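Local coordinates for fibronectin type III domain-containing protein (Simiduia agarivorans, PDB 6P2K) that probably hydrolyses xyloglucan-type plant polysaccharides as a member of glycoside hydrolase family 74, this chain being the beta-propeller part of a longer secreted protein, at residues 575-580 with 622-627; 628-633 with 650-655; 664-669 with 705-710; 699-704 with 720-725; 755-760 with 769-774. All blocks are in the same frame, centred on the assembly; numbering follows the deposited sequence.

Contact 1. Residues 575-580 with 622-627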
# COMPACT_ATOMS: atom_id res chain seq x y z
N PRO B 575 14.88 2.09 -37.46
CA PRO B 575 13.83 1.13 -37.80
C PRO B 575 12.87 1.71 -38.83
O PRO B 575 12.63 2.92 -38.88
CB PRO B 575 13.12 0.88 -36.46
CG PRO B 575 14.08 1.38 -35.41
CD PRO B 575 14.79 2.53 -36.06
N HIS B 576 12.34 0.83 -39.67
CA HIS B 576 11.46 1.25 -40.75
C HIS B 576 10.21 1.91 -40.16
O HIS B 576 9.67 1.44 -39.16
CB HIS B 576 11.08 0.04 -41.61
CG HIS B 576 10.41 0.39 -42.90
ND1 HIS B 576 9.12 0.88 -42.96
CD2 HIS B 576 10.84 0.30 -44.18
CE1 HIS B 576 8.79 1.08 -44.22
NE2 HIS B 576 9.81 0.74 -44.98
N PRO B 577 9.74 3.02 -40.75
CA PRO B 577 8.67 3.78 -40.09
C PRO B 577 7.33 3.06 -40.04
O PRO B 577 6.53 3.35 -39.15
CB PRO B 577 8.58 5.06 -40.94
CG PRO B 577 9.19 4.69 -42.25
CD PRO B 577 10.27 3.71 -41.93
N THR B 578 7.05 2.14 -40.97
CA THR B 578 5.77 1.44 -40.99
C THR B 578 5.87 -0.08 -41.03
O THR B 578 4.84 -0.74 -40.89
CB THR B 578 4.92 1.89 -42.19
OG1 THR B 578 5.56 1.50 -43.41
CG2 THR B 578 4.72 3.40 -42.18
N ASN B 579 7.06 -0.65 -41.22
CA ASN B 579 7.23 -2.09 -41.32
C ASN B 579 8.20 -2.53 -40.23
O ASN B 579 9.42 -2.34 -40.36
CB ASN B 579 7.72 -2.49 -42.70
CG ASN B 579 7.72 -3.99 -42.93
OD1 ASN B 579 7.52 -4.77 -42.00
ND2 ASN B 579 7.93 -4.40 -44.17
N GLU B 580 7.68 -3.14 -39.16
CA GLU B 580 8.55 -3.52 -38.05
C GLU B 580 9.47 -4.68 -38.39
O GLU B 580 10.36 -5.00 -37.59
CB GLU B 580 7.72 -3.84 -36.80
CG GLU B 580 6.89 -5.11 -36.86
CD GLU B 580 6.11 -5.35 -35.57
OE1 GLU B 580 4.87 -5.16 -35.58
OE2 GLU B 580 6.73 -5.70 -34.55
N ALA B 622 15.39 6.88 -41.35
CA ALA B 622 14.31 6.39 -42.19
C ALA B 622 13.00 6.95 -41.68
O ALA B 622 12.71 6.89 -40.48
CB ALA B 622 14.27 4.85 -42.19
N TRP B 623 12.20 7.51 -42.58
CA TRP B 623 10.92 8.10 -42.20
C TRP B 623 10.01 8.13 -43.42
O TRP B 623 10.44 7.92 -44.56
CB TRP B 623 11.12 9.50 -41.61
CG TRP B 623 11.35 10.59 -42.62
CD1 TRP B 623 10.42 11.45 -43.12
CD2 TRP B 623 12.60 10.94 -43.23
NE1 TRP B 623 11.01 12.32 -44.01
CE2 TRP B 623 12.34 12.03 -44.10
CE3 TRP B 623 13.90 10.45 -43.14
CZ2 TRP B 623 13.35 12.62 -44.87
CZ3 TRP B 623 14.90 11.04 -43.90
CH2 TRP B 623 14.61 12.12 -44.76
N ALA B 624 8.73 8.38 -43.16
CA ALA B 624 7.69 8.38 -44.19
C ALA B 624 7.04 9.75 -44.27
O ALA B 624 6.82 10.41 -43.25
CB ALA B 624 6.62 7.32 -43.89
N TYR B 625 6.73 10.17 -45.49
CA TYR B 625 6.03 11.44 -45.70
C TYR B 625 5.31 11.40 -47.03
O TYR B 625 5.95 11.26 -48.08
CB TYR B 625 7.01 12.62 -45.66
CG TYR B 625 6.39 13.93 -46.09
CD1 TYR B 625 5.33 14.48 -45.38
CD2 TYR B 625 6.86 14.61 -47.20
CE1 TYR B 625 4.75 15.68 -45.77
CE2 TYR B 625 6.30 15.81 -47.60
CZ TYR B 625 5.24 16.34 -46.88
OH TYR B 625 4.67 17.53 -47.27
N ASN B 626 3.98 11.52 -46.99
CA ASN B 626 3.13 11.65 -48.18
C ASN B 626 3.34 10.49 -49.15
O ASN B 626 3.46 10.67 -50.37
CB ASN B 626 3.36 12.99 -48.87
CG ASN B 626 2.26 13.33 -49.86
OD1 ASN B 626 1.12 12.91 -49.70
ND2 ASN B 626 2.61 14.09 -50.89
N GLY B 627 3.38 9.28 -48.61
CA GLY B 627 3.44 8.07 -49.41
C GLY B 627 4.82 7.64 -49.86
O GLY B 627 4.92 6.69 -50.65
O HOH W 1 13.10 5.09 -37.55

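Contact 2. Residues 628-633 with 650-655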
# COMPACT_ATOMS: atom_id res chain seq x y z
N THR B 628 5.87 8.31 -49.41
CA THR B 628 7.24 7.95 -49.75
C THR B 628 8.00 7.62 -48.47
O THR B 628 7.85 8.32 -47.46
CB THR B 628 7.95 9.07 -50.51
OG1 THR B 628 7.30 9.28 -51.77
CG2 THR B 628 9.41 8.72 -50.76
N VAL B 629 8.78 6.55 -48.51
CA VAL B 629 9.68 6.20 -47.43
C VAL B 629 11.07 6.72 -47.79
O VAL B 629 11.63 6.35 -48.83
CB VAL B 629 9.70 4.68 -47.17
CG1 VAL B 629 10.78 4.34 -46.15
CG2 VAL B 629 8.34 4.22 -46.69
N TYR B 630 11.61 7.59 -46.95
CA TYR B 630 12.90 8.21 -47.19
C TYR B 630 13.97 7.54 -46.34
O TYR B 630 13.74 7.21 -45.18
CB TYR B 630 12.84 9.71 -46.86
CG TYR B 630 11.97 10.50 -47.81
CD1 TYR B 630 12.48 10.96 -49.02
CD2 TYR B 630 10.65 10.78 -47.50
CE1 TYR B 630 11.69 11.68 -49.90
CE2 TYR B 630 9.85 11.50 -48.37
CZ TYR B 630 10.38 11.95 -49.57
OH TYR B 630 9.60 12.66 -50.45
N LEU B 631 15.14 7.32 -46.95
CA LEU B 631 16.30 6.77 -46.26
C LEU B 631 17.47 7.71 -46.51
O LEU B 631 17.90 7.86 -47.66
CB LEU B 631 16.62 5.35 -46.74
CG LEU B 631 17.67 4.56 -45.96
CD1 LEU B 631 17.16 4.21 -44.57
CD2 LEU B 631 18.06 3.30 -46.73
N MET B 632 17.97 8.34 -45.45
CA MET B 632 18.94 9.42 -45.56
C MET B 632 20.19 9.06 -44.78
O MET B 632 20.12 8.66 -43.61
CB MET B 632 18.33 10.73 -45.04
CG MET B 632 19.21 11.95 -45.21
SD MET B 632 20.23 12.30 -43.76
CE MET B 632 18.98 12.85 -42.59
N SER B 633 21.34 9.22 -45.43
CA SER B 633 22.64 8.90 -44.85
C SER B 633 23.50 10.15 -44.76
O SER B 633 23.59 10.92 -45.71
CB SER B 633 23.36 7.83 -45.68
OG SER B 633 24.75 7.79 -45.39
N ILE B 650 25.28 14.29 -47.72
CA ILE B 650 23.93 13.78 -47.47
C ILE B 650 23.47 13.04 -48.71
O ILE B 650 23.36 13.64 -49.79
CB ILE B 650 22.95 14.91 -47.10
CG1 ILE B 650 23.43 15.66 -45.85
CG2 ILE B 650 21.57 14.32 -46.84
CD1 ILE B 650 23.33 14.86 -44.58
N LEU B 651 23.21 11.75 -48.57
CA LEU B 651 22.69 10.92 -49.65
C LEU B 651 21.26 10.51 -49.31
O LEU B 651 20.94 10.24 -48.15
CB LEU B 651 23.56 9.68 -49.88
CG LEU B 651 25.05 9.90 -50.12
CD1 LEU B 651 25.70 8.64 -50.67
CD2 LEU B 651 25.28 11.06 -51.06
N LEU B 652 20.41 10.47 -50.33
CA LEU B 652 19.00 10.17 -50.15
C LEU B 652 18.60 9.00 -51.04
O LEU B 652 19.08 8.87 -52.17
CB LEU B 652 18.13 11.39 -50.48
CG LEU B 652 16.71 11.39 -49.89
CD1 LEU B 652 16.76 11.40 -48.38
CD2 LEU B 652 15.91 12.57 -50.42
N SER B 653 17.72 8.15 -50.51
CA SER B 653 17.15 7.05 -51.27
C SER B 653 15.66 6.95 -50.94
O SER B 653 15.27 7.10 -49.78
CB SER B 653 17.84 5.71 -50.93
OG SER B 653 17.01 4.62 -51.30
N THR B 654 14.85 6.70 -51.97
CA THR B 654 13.42 6.47 -51.78
C THR B 654 13.02 5.03 -52.08
O THR B 654 11.82 4.75 -52.19
CB THR B 654 12.61 7.43 -52.65
OG1 THR B 654 13.00 7.27 -54.03
CG2 THR B 654 12.84 8.87 -52.22
N ASP B 655 13.98 4.12 -52.19
CA ASP B 655 13.69 2.70 -52.42
C ASP B 655 14.51 1.83 -51.47
O ASP B 655 15.13 0.84 -51.87
CB ASP B 655 13.93 2.31 -53.88
CG ASP B 655 15.33 2.64 -54.37
OD1 ASP B 655 16.15 3.15 -53.58
OD2 ASP B 655 15.61 2.38 -55.56
O HOH W 2 9.42 5.18 -51.15
O HOH W 3 13.45 4.47 -48.85

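Contact 3. Residues 664-669 with 705-710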
# COMPACT_ATOMS: atom_id res chain seq x y z
N PHE B 664 23.32 16.94 -50.72
CA PHE B 664 24.04 18.02 -50.05
C PHE B 664 25.51 17.69 -49.96
O PHE B 664 25.88 16.60 -49.49
CB PHE B 664 23.47 18.31 -48.66
CG PHE B 664 23.68 19.73 -48.21
CD1 PHE B 664 23.18 20.79 -48.96
CD2 PHE B 664 24.38 20.01 -47.05
CE1 PHE B 664 23.37 22.10 -48.56
CE2 PHE B 664 24.57 21.32 -46.64
CZ PHE B 664 24.07 22.37 -47.40
N THR B 665 26.36 18.62 -50.38
CA THR B 665 27.80 18.48 -50.41
C THR B 665 28.45 19.68 -49.73
O THR B 665 27.79 20.69 -49.47
CB THR B 665 28.30 18.37 -51.86
OG1 THR B 665 28.05 19.61 -52.54
CG2 THR B 665 27.59 17.24 -52.59
N PRO B 666 29.75 19.60 -49.42
CA PRO B 666 30.45 20.79 -48.93
C PRO B 666 30.33 22.00 -49.84
O PRO B 666 30.28 23.14 -49.35
CB PRO B 666 31.90 20.32 -48.81
CG PRO B 666 31.78 18.86 -48.53
CD PRO B 666 30.58 18.38 -49.30
N ALA B 667 30.28 21.80 -51.16
CA ALA B 667 30.11 22.92 -52.07
C ALA B 667 28.75 23.59 -51.87
O ALA B 667 28.64 24.82 -51.88
CB ALA B 667 30.27 22.46 -53.52
N ASP B 668 27.70 22.78 -51.70
CA ASP B 668 26.38 23.35 -51.42
C ASP B 668 26.38 24.13 -50.12
O ASP B 668 25.74 25.19 -50.02
CB ASP B 668 25.33 22.24 -51.37
CG ASP B 668 25.28 21.41 -52.63
OD1 ASP B 668 25.47 21.97 -53.72
OD2 ASP B 668 25.03 20.19 -52.52
N ALA B 669 27.07 23.62 -49.10
CA ALA B 669 27.11 24.31 -47.81
C ALA B 669 27.83 25.65 -47.92
O ALA B 669 27.39 26.65 -47.34
CB ALA B 669 27.79 23.42 -46.77
N MET B 705 21.24 18.83 -41.07
CA MET B 705 22.59 18.31 -40.88
C MET B 705 23.48 19.45 -40.40
O MET B 705 23.11 20.62 -40.48
CB MET B 705 23.14 17.68 -42.16
CG MET B 705 23.30 18.65 -43.32
SD MET B 705 24.90 19.49 -43.33
CE MET B 705 26.02 18.09 -43.46
N SER B 706 24.66 19.09 -39.90
CA SER B 706 25.60 20.07 -39.37
C SER B 706 27.02 19.66 -39.70
O SER B 706 27.44 18.54 -39.37
CB SER B 706 25.42 20.23 -37.85
OG SER B 706 26.56 20.84 -37.27
N TYR B 707 27.77 20.56 -40.34
CA TYR B 707 29.16 20.31 -40.70
C TYR B 707 30.06 20.78 -39.56
O TYR B 707 29.99 21.94 -39.14
CB TYR B 707 29.53 21.04 -41.99
CG TYR B 707 29.29 20.22 -43.24
CD1 TYR B 707 29.90 18.99 -43.41
CD2 TYR B 707 28.47 20.70 -44.26
CE1 TYR B 707 29.70 18.24 -44.55
CE2 TYR B 707 28.26 19.95 -45.41
CZ TYR B 707 28.88 18.73 -45.55
OH TYR B 707 28.67 17.98 -46.69
N TYR B 708 30.91 19.88 -39.07
CA TYR B 708 31.68 20.14 -37.86
C TYR B 708 32.92 19.25 -37.85
O TYR B 708 32.82 18.05 -38.09
CB TYR B 708 30.81 19.87 -36.62
CG TYR B 708 31.54 19.91 -35.30
CD1 TYR B 708 31.87 21.12 -34.71
CD2 TYR B 708 31.87 18.74 -34.64
CE1 TYR B 708 32.53 21.16 -33.49
CE2 TYR B 708 32.52 18.77 -33.42
CZ TYR B 708 32.85 19.98 -32.85
OH TYR B 708 33.51 20.01 -31.64
N ASP B 709 34.08 19.85 -37.57
CA ASP B 709 35.35 19.14 -37.51
C ASP B 709 35.78 19.05 -36.05
O ASP B 709 36.30 20.02 -35.49
CB ASP B 709 36.41 19.83 -38.37
CG ASP B 709 37.65 18.97 -38.58
OD1 ASP B 709 37.90 18.04 -37.77
OD2 ASP B 709 38.39 19.23 -39.55
N HIS B 710 35.58 17.88 -35.45
CA HIS B 710 35.89 17.69 -34.04
C HIS B 710 37.38 17.80 -33.74
O HIS B 710 37.75 18.00 -32.58
CB HIS B 710 35.38 16.33 -33.57
CG HIS B 710 36.26 15.18 -33.97
ND1 HIS B 710 36.16 14.56 -35.20
CD2 HIS B 710 37.25 14.55 -33.30
CE1 HIS B 710 37.06 13.59 -35.27
NE2 HIS B 710 37.74 13.57 -34.13

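Contact 4. Residues 699-704 with 720-725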
# COMPACT_ATOMS: atom_id res chain seq x y z
N ALA B 699 12.35 14.18 -41.05
CA ALA B 699 10.97 14.00 -40.65
C ALA B 699 10.10 14.88 -41.53
O ALA B 699 10.46 16.03 -41.80
CB ALA B 699 10.76 14.35 -39.17
N GLY B 700 8.96 14.34 -41.97
CA GLY B 700 8.08 15.11 -42.83
C GLY B 700 8.80 15.57 -44.07
O GLY B 700 9.46 14.79 -44.77
N ASN B 701 8.70 16.87 -44.36
CA ASN B 701 9.38 17.49 -45.49
C ASN B 701 10.67 18.19 -45.08
O ASN B 701 11.10 19.13 -45.77
CB ASN B 701 8.44 18.46 -46.20
CG ASN B 701 7.98 19.60 -45.30
OD1 ASN B 701 8.16 19.55 -44.08
ND2 ASN B 701 7.40 20.63 -45.90
N LYS B 702 11.30 17.77 -43.99
CA LYS B 702 12.45 18.47 -43.45
C LYS B 702 13.62 17.52 -43.23
O LYS B 702 13.45 16.39 -42.76
CB LYS B 702 12.10 19.17 -42.12
CG LYS B 702 11.02 20.24 -42.25
CD LYS B 702 11.51 21.46 -43.02
CE LYS B 702 10.35 22.40 -43.34
NZ LYS B 702 10.81 23.68 -43.94
N ILE B 703 14.82 18.00 -43.56
CA ILE B 703 16.08 17.30 -43.32
C ILE B 703 17.07 18.32 -42.76
O ILE B 703 17.12 19.46 -43.22
CB ILE B 703 16.63 16.66 -44.61
CG1 ILE B 703 15.66 15.61 -45.16
CG2 ILE B 703 18.00 16.03 -44.36
CD1 ILE B 703 15.92 15.23 -46.60
N VAL B 704 17.85 17.90 -41.76
CA VAL B 704 18.82 18.78 -41.12
C VAL B 704 20.16 18.06 -41.02
O VAL B 704 20.21 16.83 -40.94
CB VAL B 704 18.33 19.23 -39.72
CG1 VAL B 704 18.15 18.04 -38.80
CG2 VAL B 704 19.29 20.26 -39.10
N LEU B 720 19.22 23.27 -43.14
CA LEU B 720 17.88 22.69 -43.14
C LEU B 720 17.38 22.62 -44.57
O LEU B 720 17.33 23.64 -45.27
CB LEU B 720 16.93 23.53 -42.28
CG LEU B 720 15.49 23.03 -42.16
CD1 LEU B 720 15.38 21.90 -41.15
CD2 LEU B 720 14.55 24.17 -41.81
N GLY B 721 17.02 21.42 -45.01
CA GLY B 721 16.49 21.21 -46.35
C GLY B 721 15.00 20.93 -46.30
O GLY B 721 14.52 20.27 -45.37
N THR B 722 14.28 21.43 -47.30
CA THR B 722 12.85 21.21 -47.42
C THR B 722 12.57 20.42 -48.69
O THR B 722 13.05 20.79 -49.77
CB THR B 722 12.08 22.54 -47.45
OG1 THR B 722 12.36 23.28 -46.25
CG2 THR B 722 10.58 22.28 -47.53
N ILE B 723 11.81 19.34 -48.56
CA ILE B 723 11.50 18.46 -49.68
C ILE B 723 10.38 19.11 -50.50
O ILE B 723 9.24 19.20 -50.04
CB ILE B 723 11.10 17.06 -49.20
CG1 ILE B 723 12.16 16.50 -48.25
CG2 ILE B 723 10.89 16.14 -50.40
CD1 ILE B 723 11.89 15.07 -47.81
N GLN B 724 10.72 19.56 -51.71
CA GLN B 724 9.71 20.12 -52.59
C GLN B 724 8.83 19.00 -53.17
O GLN B 724 9.16 17.81 -53.09
CB GLN B 724 10.37 20.92 -53.71
CG GLN B 724 11.37 21.96 -53.22
CD GLN B 724 10.75 22.98 -52.29
OE1 GLN B 724 11.16 23.12 -51.13
NE2 GLN B 724 9.76 23.71 -52.79
N SER B 725 7.71 19.41 -53.76
CA SER B 725 6.76 18.44 -54.31
C SER B 725 7.30 17.72 -55.53
O SER B 725 6.81 16.63 -55.85
CB SER B 725 5.44 19.13 -54.66
OG SER B 725 5.12 20.13 -53.71
O HOH W 4 7.69 20.91 -48.57

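Contact 5. Residues 755-760 with 769-774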
# COMPACT_ATOMS: atom_id res chain seq x y z
N MET B 755 6.33 22.54 -34.23
CA MET B 755 7.44 21.67 -34.57
C MET B 755 8.75 22.30 -34.13
O MET B 755 9.01 23.48 -34.40
CB MET B 755 7.47 21.38 -36.07
CG MET B 755 6.46 20.34 -36.54
SD MET B 755 6.46 18.79 -35.60
CE MET B 755 8.21 18.36 -35.60
N TYR B 756 9.58 21.52 -33.46
CA TYR B 756 10.88 21.97 -32.98
C TYR B 756 11.96 21.02 -33.46
O TYR B 756 11.70 19.84 -33.73
CB TYR B 756 10.93 22.04 -31.45
CG TYR B 756 10.16 23.19 -30.85
CD1 TYR B 756 10.75 24.44 -30.68
CD2 TYR B 756 8.85 23.03 -30.43
CE1 TYR B 756 10.06 25.49 -30.13
CE2 TYR B 756 8.14 24.08 -29.88
CZ TYR B 756 8.75 25.31 -29.72
OH TYR B 756 8.05 26.36 -29.17
N LEU B 757 13.17 21.54 -33.58
CA LEU B 757 14.37 20.74 -33.79
C LEU B 757 15.15 20.72 -32.48
O LEU B 757 15.59 21.77 -32.01
CB LEU B 757 15.22 21.31 -34.92
CG LEU B 757 16.63 20.75 -35.12
CD1 LEU B 757 16.59 19.27 -35.48
CD2 LEU B 757 17.37 21.54 -36.18
N TYR B 758 15.28 19.54 -31.88
CA TYR B 758 16.10 19.35 -30.69
C TYR B 758 17.44 18.76 -31.12
O TYR B 758 17.47 17.68 -31.73
CB TYR B 758 15.41 18.41 -29.69
CG TYR B 758 14.27 19.01 -28.90
CD1 TYR B 758 13.12 19.46 -29.52
CD2 TYR B 758 14.34 19.09 -27.51
CE1 TYR B 758 12.07 19.99 -28.78
CE2 TYR B 758 13.30 19.62 -26.77
CZ TYR B 758 12.17 20.07 -27.41
OH TYR B 758 11.12 20.59 -26.68
N SER B 759 18.53 19.46 -30.81
CA SER B 759 19.86 19.00 -31.17
C SER B 759 20.77 18.99 -29.95
O SER B 759 20.81 19.97 -29.19
CB SER B 759 20.46 19.86 -32.29
OG SER B 759 19.53 20.07 -33.34
N THR B 760 21.50 17.90 -29.77
CA THR B 760 22.53 17.80 -28.76
C THR B 760 23.90 18.03 -29.39
O THR B 760 24.11 17.75 -30.58
CB THR B 760 22.50 16.44 -28.07
OG1 THR B 760 22.79 15.41 -29.04
CG2 THR B 760 21.13 16.19 -27.49
N ARG B 769 15.24 24.60 -31.55
CA ARG B 769 14.91 25.67 -32.49
C ARG B 769 13.53 25.41 -33.06
O ARG B 769 13.19 24.27 -33.38
CB ARG B 769 15.95 25.75 -33.62
CG ARG B 769 15.75 26.93 -34.56
CD ARG B 769 16.61 26.80 -35.81
NE ARG B 769 16.64 28.04 -36.58
CZ ARG B 769 15.71 28.38 -37.47
NH1 ARG B 769 14.68 27.58 -37.69
NH2 ARG B 769 15.81 29.52 -38.13
N SER B 770 12.74 26.47 -33.18
CA SER B 770 11.45 26.38 -33.86
C SER B 770 11.66 26.20 -35.35
O SER B 770 12.55 26.82 -35.95
CB SER B 770 10.62 27.63 -33.58
OG SER B 770 9.24 27.35 -33.66
N ILE B 771 10.84 25.35 -35.96
CA ILE B 771 10.95 25.02 -37.38
C ILE B 771 9.63 25.39 -38.05
O ILE B 771 8.57 24.86 -37.68
CB ILE B 771 11.27 23.53 -37.60
CG1 ILE B 771 12.61 23.16 -36.94
CG2 ILE B 771 11.28 23.20 -39.08
CD1 ILE B 771 13.81 23.82 -37.59
N SER B 772 9.69 26.28 -39.03
CA SER B 772 8.49 26.77 -39.70
C SER B 772 8.26 26.04 -41.02
O SER B 772 9.19 25.51 -41.63
CB SER B 772 8.59 28.28 -39.94
OG SER B 772 9.77 28.62 -40.64
N GLY B 773 7.00 26.03 -41.44
CA GLY B 773 6.64 25.40 -42.70
C GLY B 773 6.86 23.91 -42.75
O GLY B 773 7.07 23.36 -43.83
N MET B 774 6.82 23.23 -41.60
CA MET B 774 6.94 21.78 -41.55
C MET B 774 5.58 21.12 -41.69
O MET B 774 4.58 21.59 -41.10
CB MET B 774 7.61 21.35 -40.24
CG MET B 774 7.97 19.89 -40.19
SD MET B 774 9.33 19.55 -39.06
CE MET B 774 9.55 17.80 -39.32

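Contact 1. Residues 575-580 with 622-627
Pro-577, in the turn after strand 567-575, meets Trp-623 on strand 618-625 at a separation of 5.3 Å between their CA atoms, and the two backbones pass without a direct hydrogen bond. In this beta-propeller the contact sets a loop of one blade against the first strand of the next. The pyrrolidine ring of Pro-577 does most of the touching: its CG rests on the backbone, 3.7 Å from Trp-623 C, and reaches the methyl CB of Ala-624 at 4.0 Å. The neighbouring Pro-577 CD lies 4.2 Å from Ala-622 CB, so both strand alanines, which point toward the loop, touch the ring along its CG-CD edge. The Trp-623 indole turns the other way, where its NE1 binds Gly-700 O in the following blade. Water 1 donates to Pro-575 O at 2.6 Å and only weakly, at 3.5 Å, to Ala-622 O; competing acceptors leave this bridge uncertain. His-576 probably helps to hold the turn. The imidazole has Asn-579 CB over one face, displaced toward its border, and in its ring plane His-576 ND1 accepts a nearly straight bond from Thr-578 N, 3.1 Å long with an angle of 164° at the hydrogen.

Contact 2. Residues 628-633 with 650-655
Leu-631 and Ser-653 form a hydrogen-bonded antiparallel pair at the middle of one propeller blade, where strands 628-633 and 650-653 run at 160° to each other, their axes approaching to 4.8 Å. Backbone bonds come in two reciprocal sets, Leu-631 with Ser-653 and Ser-633 with Leu-651. Leu-631 N to Ser-653 O is 2.8 Å long, and Ser-633 N to Leu-651 O is nearly straight at 170°. Between them Met-632 faces Leu-652 as a non-hydrogen-bonded pair. Apolar packing gathers on the face of Tyr-630, Met-632 and Leu-652. Met-632 CG, anti to its backbone N (chi1 -175°), lies 3.7 Å from Ile-650 CG2, and bends at chi2 and chi3 keep SD beside the same isoleucine. Leu-652 splits its branches, CD1 going to Met-632 CB and CD2 to Tyr-630 CD1 at 4.0 Å. Where strand 650-653 gives way to loop, Thr-628 CG2 meets Thr-654 CG2 at 3.7 Å. Water takes over beyond the paired backbone: water 2 accepts from Val-629 N and donates to Thr-654 O, and water 3 donates to Val-629 O at 2.6 Å. The chemistry changes from direct backbone bonds, packed on one face by apolar side chains, to water-bridged peptides beside the exposed Thr-654.

Contact 3. Residues 664-669 with 705-710
Pro-666 and Tyr-707 come no nearer than 8.3 Å between their CA atoms, so the start of helix 666-672 and strand 702-709 meet through side chains across the gap. The helix opens with a capping box: Thr-665 at the N-cap takes a weak bond from Asp-668 N on its OG1, and Asp-668 OD2 in return receives Thr-665 N at 3.0 Å, from above the carboxylate plane. Tyr-707 spans the gap. Its hydroxyl ends against the proline ring, OH lying 3.3 Å from Pro-666 CD, and gives its proton to Trp-648 O. Farther back along the ring, Tyr-707 CE2 lies 3.8 Å from Ala-669 CB and 4.1 Å from Phe-664 CE2. These residues join neighbouring blades of the propeller: Phe-664 ends the last strand of one, the helix belongs to the connection that follows, and Tyr-707 lies on the second strand of the next. Met-705 fills the angle between the two aromatic rings. With CG held between its backbone N and carbonyl carbon (chi1 63°) and the chain bent again at chi2 and chi3, it brings SD obliquely to Phe-664 CD2, 3.8 Å away, a Met-aromatic contact. Met-705 CE sits over the centre of one Tyr-707 face, 3.4 Å above the plane. A phenylalanine in place of Tyr-707 would keep the ring but would probably leave Trp-648 O without its hydroxyl donor and open a small gap beside Pro-666. Phe-690 meets the Tyr-707 ring edge-to-face, while Phe-664 stacks on Trp-731.

Contact 4. Residues 699-704 with 720-725
The carboxamide of Asn-701 has the Thr-722 methyl over one of its faces, CG2 standing 3.9 Å from ND2 and nearly straight above it. Around the rim of the same amide, ND2 donates to water 4 at 2.7 Å, and the water donates a hydrogen bond to Ile-723 O. Asn-701 OD1 takes Asn-775 N, so the group is held from both of its polar ends. Next to it Lys-702 lies alongside Thr-722, both side chains pointing the same way. A bend at chi2 (-69°), followed by an extended tail, carries NZ to Thr-722 OG1, to which it donates a 2.8 Å bond; a weak second bond goes from NZ to Ser-772 O. A leucine in place of Lys-702 would remove the ammonium group, and Thr-722 OG1 would probably be left without this donor while the tie to Ser-772 was lost. The backbones pair as well: Ile-703 and Gly-721 exchange two bonds, Gly-721 N to Ile-703 O being 2.7 Å, whereas Ile-723 N reaches Asn-701 O from 38° above the carbonyl plane. On the sheet face of Ile-703, its CD1 meets Ile-723 CD1 at 4.2 Å, with the Trp-623 ring of the preceding blade against both isoleucines. The chain enters strand 702-709 through a type II' turn from Ala-699 to Lys-702, with Gly-700 at positive phi. With strand 697-699 before the turn and strand 729-733 after the hairpin, strands 702-709 and 714-723 make the four-stranded up-and-down antiparallel sheet of a beta-propeller blade.

Contact 5. Residues 755-760 with 769-774
Met-755 and Met-774 meet through opposite chain shapes: Met-755 puts CG anti to its carbonyl carbon (chi1 -78°) and bends twice more, while Met-774 sets CG anti to its backbone N (chi1 -171°) and runs on extended. The two chains cross at about a right angle, Met-755 CE touching Met-774 SD at 3.8 Å, with Met-755 CG at 3.9 Å from the same sulfur. Beside them Ile-771 directs CG1 at Leu-757, 3.8 Å from its CB. The backbones form the last hairpin of the chain, strand 754-761 with strand 765-770. Leu-757 N donates to Arg-769 O over 2.7 Å in an almost linear bond (171°), and Arg-769 N returns one to Leu-757 O. One step on, Ile-771 N binds Met-755 O at 3.0 Å. Tyr-756 stands on the sheet face shared with Ser-770, its CD1 3.6 Å from Arg-769 O, and its ring also makes a cation-pi contact with Arg-768. The Arg-769 guanidinium reaches past the strand to form a salt bridge with Asp-736. Strand 7-8, from the far N-terminal end of the chain, flanks strand 765-770 and completes this last four-stranded blade, a closure like the propeller velcro. Side chains and backbone divide the work: thioethers and aliphatic branches pack by dispersion alone and hold the chain beyond the last paired residues against the hairpin, while the backbone N-H groups of Leu-757, Arg-769 and Ile-771 fix the register.

Contacts 2, 4 and 5 pair strands within three successive sheets, and contacts 1 and 3 join one sheet to the next. Trp-623 links three contacts: its O is 2.7 Å from Tyr-630 N of contact 2, and its NE1 is 3.0 Å from Gly-700 O of contact 4. Contact 3 adjoins contact 2 through Ile-650 N and Phe-664 O, 3.0 Å apart, and shares strand 702-709 with contact 4. Contact 4 reaches contact 5 where Ala-699 O lies 3.2 Å from Met-774 CE. A bound zinc lies about 9 Å from the side chain of Pro-575 (contact 1), itself about 7 Å from that of zinc ligand Asp-513; the Leu-757 and Asp-405 side chains are about 11 Å apart.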